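Local coordinates for protein 3-hydroxyadipyl-CoA dehydrogenase (Escherichia coli, PDB 3MOG) that oxidises (3S)-3-hydroxyadipyl-CoA to 3-oxoadipyl-CoA with NAD(+) as hydride acceptor, a step in the breakdown of phenylacetate, at residues Q255-R258 and F259-S262; V264-E267 and L268-G272. All coordinates share one frame; numbering follows the deposited sequence.

Overall arrangement
Both contacts belong to the first 3-hydroxyacyl-CoA dehydrogenase C-terminal domain, in the chain that leaves helix 239-252. Contact 1 (255-258 with 259-262) comes first and closes a short turn in the connection to the next helix. Ser262 ends that connection, its OG capping helix 263-270 at Val264 N, and contact 2 (264-267 with 268-272) then runs along this helix to its C-terminal end. The two follow in series, neither nesting nor crossing, with centres about 17 Å apart. Helices 239-252 and 196-207 pack against residues of both, and both reach a second subunit of the trimer; contact 1 also meets the third subunit and, through Arg258, helix 390-406.

Contact 1: Q255-R258 and F259-S262; sequences QERR and FLPS
With CG of Arg258 between its backbone N and carbonyl carbon (chi1 69°), the arginine runs extended beside Phe259, whose own CG lies anti to its carbonyl carbon (chi1 -61°); the two side chains point the same way. Arg258 CG makes a CH-pi contact over one face of the Phe259 ring, 4.2 Å from its centroid. Farther out, Phe259 CE1 sits over the centre of the guanidinium, 4.1 Å from Arg258 CZ, the two planes being 43° apart. In the guanidinium plane, Arg258 NH2 holds Glu256 OE1 in a 3.0 Å salt bridge, while Asp403 and Glu400 take NH1 and NE; Glu256 OE2 pairs with Arg257 NH2 of a third subunit. Residues 257-258 form a 3-10 turn: Phe259 N donates to Glu256 O at 2.9 Å, and Leu260 N gives a weak bond to Arg257 O. A water donates to both Arg258 O and Leu260 O. Leu260 CD1 lies over one face of the Arg257 guanidinium, offset toward its rim, 3.5 Å from Arg257 NH2; NH1 of that group bonds Trp254 O of a second subunit. An alanine in place of Phe259 would probably leave a gap beside Arg258 CG and its guanidinium, and Phe253 without its partner ring. Glu256, Asp403 and Glu400 probably balance the positive charges of Arg258 and nearby Arg458, while the aromatic face probably helps hold the aliphatic part of Arg258.

Contact 2: V264-E267 and L268-G272; sequences VQQE and LVIGG
Ile270 lies alongside Gln266, one helical turn earlier, and both side chains point the same way. From the backbone outward, Ile270 CB stands 3.7 Å from Gln266 O; CG1, anti to its own carbonyl carbon (chi1 -53°), passes the same oxygen at 3.4 Å; and CD1 at the tip rests 3.8 Å from Gln266 CG, with the amide carbon CD slightly farther off. Gln266 CG, anti to its backbone N, turns its methylene to the Ile270 CD1 methyl, and the amide extends beyond it. Ala127 of a second subunit also packs on Ile270. In the backbone of the same turn, Ile270 N bonds Gln266 O at 3.0 Å, almost straight at 179°. Val269 N bonds Gln265 O and makes a weaker second bond to Gln266 O, while Val269 CG2 lies 3.4 Å from Gln265 O. On another side of the helix, Leu268 CG approaches Val264 O and the leucine packs on Trp203 of helix 196-207. Gly271 N gives the last regular helical bond, to Glu267 O at 3.0 Å. Beyond it, the positive phi of Gly272 (70°) and the bond from Gly272 N back to Val269 O, 2.9 Å long, mark the Schellman motif that ends helix 263-270.

Contact 1: Q255-R258 and F259-S262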
ATOM      1  N   GLN C 255       4.388  -3.871  -1.719  1.00 47.37           N
ATOM      2  CA  GLN C 255       3.276  -3.988  -0.777  1.00 50.12           C
ATOM      3  C   GLN C 255       1.854  -4.249  -1.282  1.00 47.23           C
ATOM      4  O   GLN C 255       0.916  -3.764  -0.723  1.00 50.36           O
ATOM      5  CB  GLN C 255       3.262  -2.802   0.179  1.00 48.87           C
ATOM      6  CG  GLN C 255       4.463  -2.676   1.032  1.00 62.95           C
ATOM      7  CD  GLN C 255       5.614  -2.051   0.322  1.00 61.86           C
ATOM      8  OE1 GLN C 255       5.465  -1.050  -0.349  1.00 74.27           O
ATOM      9  NE2 GLN C 255       6.776  -2.627   0.481  1.00 49.93           N
ATOM     10  N   GLU C 256       1.732  -5.039  -2.322  1.00 47.84           N
ATOM     11  CA  GLU C 256       0.465  -5.581  -2.829  1.00 47.93           C
ATOM     12  C   GLU C 256      -0.316  -6.332  -1.752  1.00 43.94           C
ATOM     13  O   GLU C 256       0.211  -7.263  -1.147  1.00 45.08           O
ATOM     14  CB  GLU C 256       0.736  -6.568  -3.975  1.00 47.81           C
ATOM     15  CG  GLU C 256       0.976  -5.954  -5.338  1.00 55.87           C
ATOM     16  CD  GLU C 256      -0.256  -5.290  -5.950  1.00 69.78           C
ATOM     17  OE1 GLU C 256      -1.395  -5.736  -5.663  1.00 66.62           O
ATOM     18  OE2 GLU C 256      -0.067  -4.327  -6.737  1.00 65.08           O
ATOM     19  N   ARG C 257      -1.583  -5.969  -1.573  1.00 40.57           N
ATOM     20  CA  ARG C 257      -2.357  -6.414  -0.417  1.00 46.12           C
ATOM     21  C   ARG C 257      -2.821  -7.854  -0.543  1.00 47.92           C
ATOM     22  O   ARG C 257      -3.183  -8.462   0.459  1.00 58.20           O
ATOM     23  CB  ARG C 257      -3.571  -5.515  -0.148  1.00 52.51           C
ATOM     24  CG  ARG C 257      -3.419  -4.013  -0.397  1.00 62.46           C
ATOM     25  CD  ARG C 257      -2.461  -3.336   0.559  1.00 71.55           C
ATOM     26  NE  ARG C 257      -2.824  -3.460   1.973  1.00 71.84           N
ATOM     27  CZ  ARG C 257      -2.039  -3.044   2.967  1.00 66.13           C
ATOM     28  NH1 ARG C 257      -0.871  -2.484   2.688  1.00 58.32           N
ATOM     29  NH2 ARG C 257      -2.411  -3.184   4.232  1.00 68.07           N
ATOM     30  N   ARG C 258      -2.799  -8.416  -1.754  1.00 38.85           N
ATOM     31  CA  ARG C 258      -3.006  -9.869  -1.871  1.00 45.23           C
ATOM     32  C   ARG C 258      -1.825 -10.700  -1.342  1.00 42.39           C
ATOM     33  O   ARG C 258      -1.927 -11.921  -1.178  1.00 43.15           O
ATOM     34  CB  ARG C 258      -3.452 -10.280  -3.289  1.00 39.31           C
ATOM     35  CG  ARG C 258      -2.423 -10.146  -4.386  1.00 54.06           C
ATOM     36  CD  ARG C 258      -3.118 -10.146  -5.743  1.00 50.54           C
ATOM     37  NE  ARG C 258      -2.198 -10.489  -6.824  1.00 69.05           N
ATOM     38  CZ  ARG C 258      -1.397  -9.624  -7.446  1.00 77.61           C
ATOM     39  NH1 ARG C 258      -0.595 -10.057  -8.411  1.00 77.37           N
ATOM     40  NH2 ARG C 258      -1.382  -8.336  -7.105  1.00 76.81           N
ATOM     41  N   PHE C 259      -0.711 -10.033  -1.051  1.00 40.20           N
ATOM     42  CA  PHE C 259       0.426 -10.695  -0.422  1.00 38.21           C
ATOM     43  C   PHE C 259       0.691 -10.197   1.023  1.00 42.75           C
ATOM     44  O   PHE C 259       1.754 -10.433   1.568  1.00 41.92           O
ATOM     45  CB  PHE C 259       1.693 -10.571  -1.293  1.00 43.73           C
ATOM     46  CG  PHE C 259       1.565 -11.202  -2.652  1.00 40.72           C
ATOM     47  CD1 PHE C 259       1.715 -10.434  -3.806  1.00 37.90           C
ATOM     48  CD2 PHE C 259       1.282 -12.566  -2.782  1.00 44.30           C
ATOM     49  CE1 PHE C 259       1.596 -11.012  -5.073  1.00 48.77           C
ATOM     50  CE2 PHE C 259       1.154 -13.154  -4.045  1.00 44.69           C
ATOM     51  CZ  PHE C 259       1.315 -12.376  -5.193  1.00 42.14           C
ATOM     52  N   LEU C 260      -0.282  -9.516   1.621  1.00 40.63           N
ATOM     53  CA  LEU C 260      -0.199  -9.029   2.999  1.00 50.76           C
ATOM     54  C   LEU C 260       0.243 -10.100   4.010  1.00 50.79           C
ATOM     55  O   LEU C 260      -0.271 -11.224   4.001  1.00 54.16           O
ATOM     56  CB  LEU C 260      -1.555  -8.451   3.426  1.00 42.67           C
ATOM     57  CG  LEU C 260      -1.612  -7.498   4.624  1.00 50.89           C
ATOM     58  CD1 LEU C 260      -0.790  -6.243   4.355  1.00 43.72           C
ATOM     59  CD2 LEU C 260      -3.057  -7.136   4.949  1.00 47.79           C
ATOM     60  N   PRO C 261       1.232  -9.769   4.857  1.00 45.09           N
ATOM     61  CA  PRO C 261       1.569 -10.689   5.959  1.00 49.84           C
ATOM     62  C   PRO C 261       0.515 -10.681   7.078  1.00 49.95           C
ATOM     63  O   PRO C 261      -0.351  -9.809   7.101  1.00 45.27           O
ATOM     64  CB  PRO C 261       2.935 -10.174   6.453  1.00 42.29           C
ATOM     65  CG  PRO C 261       3.489  -9.395   5.251  1.00 47.80           C
ATOM     66  CD  PRO C 261       2.274  -8.749   4.656  1.00 48.36           C
ATOM     67  N   SER C 262       0.590 -11.659   7.981  1.00 52.31           N
ATOM     68  CA  SER C 262      -0.338 -11.764   9.120  1.00 51.68           C
ATOM     69  C   SER C 262       0.308 -11.320  10.441  1.00 47.07           C
ATOM     70  O   SER C 262       1.435 -11.719  10.726  1.00 41.00           O
ATOM     71  CB  SER C 262      -0.793 -13.217   9.264  1.00 50.54           C
ATOM     72  OG  SER C 262      -1.748 -13.364  10.295  1.00 54.68           O
TER
HETATM   73  O   HOH W   1      -1.631 -12.367   1.664  1.00 59.74           O

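Contact 2: V264-E267 and L268-G272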
ATOM      1  N   VAL C 264      -0.771 -12.474  13.148  1.00 54.43           N
ATOM      2  CA  VAL C 264      -0.825 -13.746  13.860  1.00 53.95           C
ATOM      3  C   VAL C 264       0.433 -14.556  13.592  1.00 55.23           C
ATOM      4  O   VAL C 264       0.995 -15.146  14.517  1.00 62.33           O
ATOM      5  CB  VAL C 264      -2.087 -14.574  13.496  1.00 55.21           C
ATOM      6  CG1 VAL C 264      -2.158 -15.860  14.335  1.00 51.12           C
ATOM      7  CG2 VAL C 264      -3.328 -13.745  13.707  1.00 49.90           C
ATOM      8  N   GLN C 265       0.894 -14.557  12.342  1.00 51.12           N
ATOM      9  CA  GLN C 265       2.140 -15.246  12.008  1.00 51.79           C
ATOM     10  C   GLN C 265       3.355 -14.513  12.558  1.00 51.25           C
ATOM     11  O   GLN C 265       4.236 -15.141  13.144  1.00 57.23           O
ATOM     12  CB  GLN C 265       2.294 -15.489  10.502  1.00 48.01           C
ATOM     13  CG  GLN C 265       3.369 -16.537  10.201  1.00 54.14           C
ATOM     14  CD  GLN C 265       3.535 -16.853   8.724  1.00 53.82           C
ATOM     15  OE1 GLN C 265       3.256 -16.021   7.859  1.00 51.88           O
ATOM     16  NE2 GLN C 265       4.033 -18.058   8.431  1.00 45.58           N
ATOM     17  N   GLN C 266       3.391 -13.196  12.362  1.00 50.05           N
ATOM     18  CA  GLN C 266       4.468 -12.349  12.874  1.00 48.74           C
ATOM     19  C   GLN C 266       4.673 -12.595  14.362  1.00 50.40           C
ATOM     20  O   GLN C 266       5.793 -12.800  14.798  1.00 46.06           O
ATOM     21  CB  GLN C 266       4.174 -10.850  12.650  1.00 50.21           C
ATOM     22  CG  GLN C 266       5.374  -9.963  13.019  1.00 43.94           C
ATOM     23  CD  GLN C 266       5.201  -8.495  12.716  1.00 45.16           C
ATOM     24  OE1 GLN C 266       5.962  -7.933  11.938  1.00 64.48           O
ATOM     25  NE2 GLN C 266       4.216  -7.855  13.344  1.00 46.65           N
ATOM     26  N   GLU C 267       3.577 -12.573  15.122  1.00 54.25           N
ATOM     27  CA  GLU C 267       3.605 -12.840  16.562  1.00 58.02           C
ATOM     28  C   GLU C 267       4.267 -14.167  16.918  1.00 58.26           C
ATOM     29  O   GLU C 267       5.042 -14.225  17.878  1.00 52.18           O
ATOM     30  CB  GLU C 267       2.193 -12.788  17.155  1.00 57.64           C
ATOM     31  CG  GLU C 267       2.158 -12.661  18.662  1.00 66.36           C
ATOM     32  CD  GLU C 267       2.193 -11.219  19.148  1.00 70.60           C
ATOM     33  OE1 GLU C 267       2.826 -10.351  18.493  1.00 60.99           O
ATOM     34  OE2 GLU C 267       1.579 -10.963  20.206  1.00 71.12           O
ATOM     35  N   LEU C 268       3.975 -15.214  16.136  1.00 53.78           N
ATOM     36  CA  LEU C 268       4.573 -16.531  16.350  1.00 53.74           C
ATOM     37  C   LEU C 268       6.082 -16.551  16.082  1.00 57.08           C
ATOM     38  O   LEU C 268       6.829 -17.253  16.776  1.00 62.94           O
ATOM     39  CB  LEU C 268       3.870 -17.611  15.514  1.00 49.43           C
ATOM     40  CG  LEU C 268       2.416 -18.024  15.816  1.00 56.97           C
ATOM     41  CD1 LEU C 268       2.022 -19.168  14.881  1.00 49.86           C
ATOM     42  CD2 LEU C 268       2.183 -18.437  17.275  1.00 48.11           C
ATOM     43  N   VAL C 269       6.526 -15.776  15.091  1.00 51.05           N
ATOM     44  CA  VAL C 269       7.947 -15.718  14.723  1.00 53.66           C
ATOM     45  C   VAL C 269       8.764 -14.946  15.759  1.00 53.55           C
ATOM     46  O   VAL C 269       9.772 -15.440  16.260  1.00 57.06           O
ATOM     47  CB  VAL C 269       8.164 -15.103  13.313  1.00 55.21           C
ATOM     48  CG1 VAL C 269       9.676 -14.967  12.988  1.00 42.09           C
ATOM     49  CG2 VAL C 269       7.435 -15.941  12.242  1.00 52.51           C
ATOM     50  N   ILE C 270       8.306 -13.742  16.085  1.00 56.98           N
ATOM     51  CA  ILE C 270       8.986 -12.868  17.034  1.00 62.87           C
ATOM     52  C   ILE C 270       8.897 -13.432  18.468  1.00 66.08           C
ATOM     53  O   ILE C 270       9.706 -13.087  19.338  1.00 70.49           O
ATOM     54  CB  ILE C 270       8.470 -11.407  16.920  1.00 64.18           C
ATOM     55  CG1 ILE C 270       8.552 -10.926  15.465  1.00 73.44           C
ATOM     56  CG2 ILE C 270       9.310 -10.467  17.739  1.00 65.49           C
ATOM     57  CD1 ILE C 270       8.332  -9.422  15.274  1.00 77.05           C
ATOM     58  N   GLY C 271       7.935 -14.326  18.694  1.00 67.85           N
ATOM     59  CA  GLY C 271       7.858 -15.105  19.932  1.00 64.28           C
ATOM     60  C   GLY C 271       8.727 -16.357  19.946  1.00 62.41           C
ATOM     61  O   GLY C 271       8.799 -17.051  20.954  1.00 64.78           O
ATOM     62  N   GLY C 272       9.388 -16.654  18.830  1.00 61.06           N
ATOM     63  CA  GLY C 272      10.239 -17.849  18.736  1.00 55.83           C
ATOM     64  C   GLY C 272       9.480 -19.163  18.719  1.00 57.76           C
ATOM     65  O   GLY C 272      10.073 -20.216  18.920  1.00 64.10           O
TER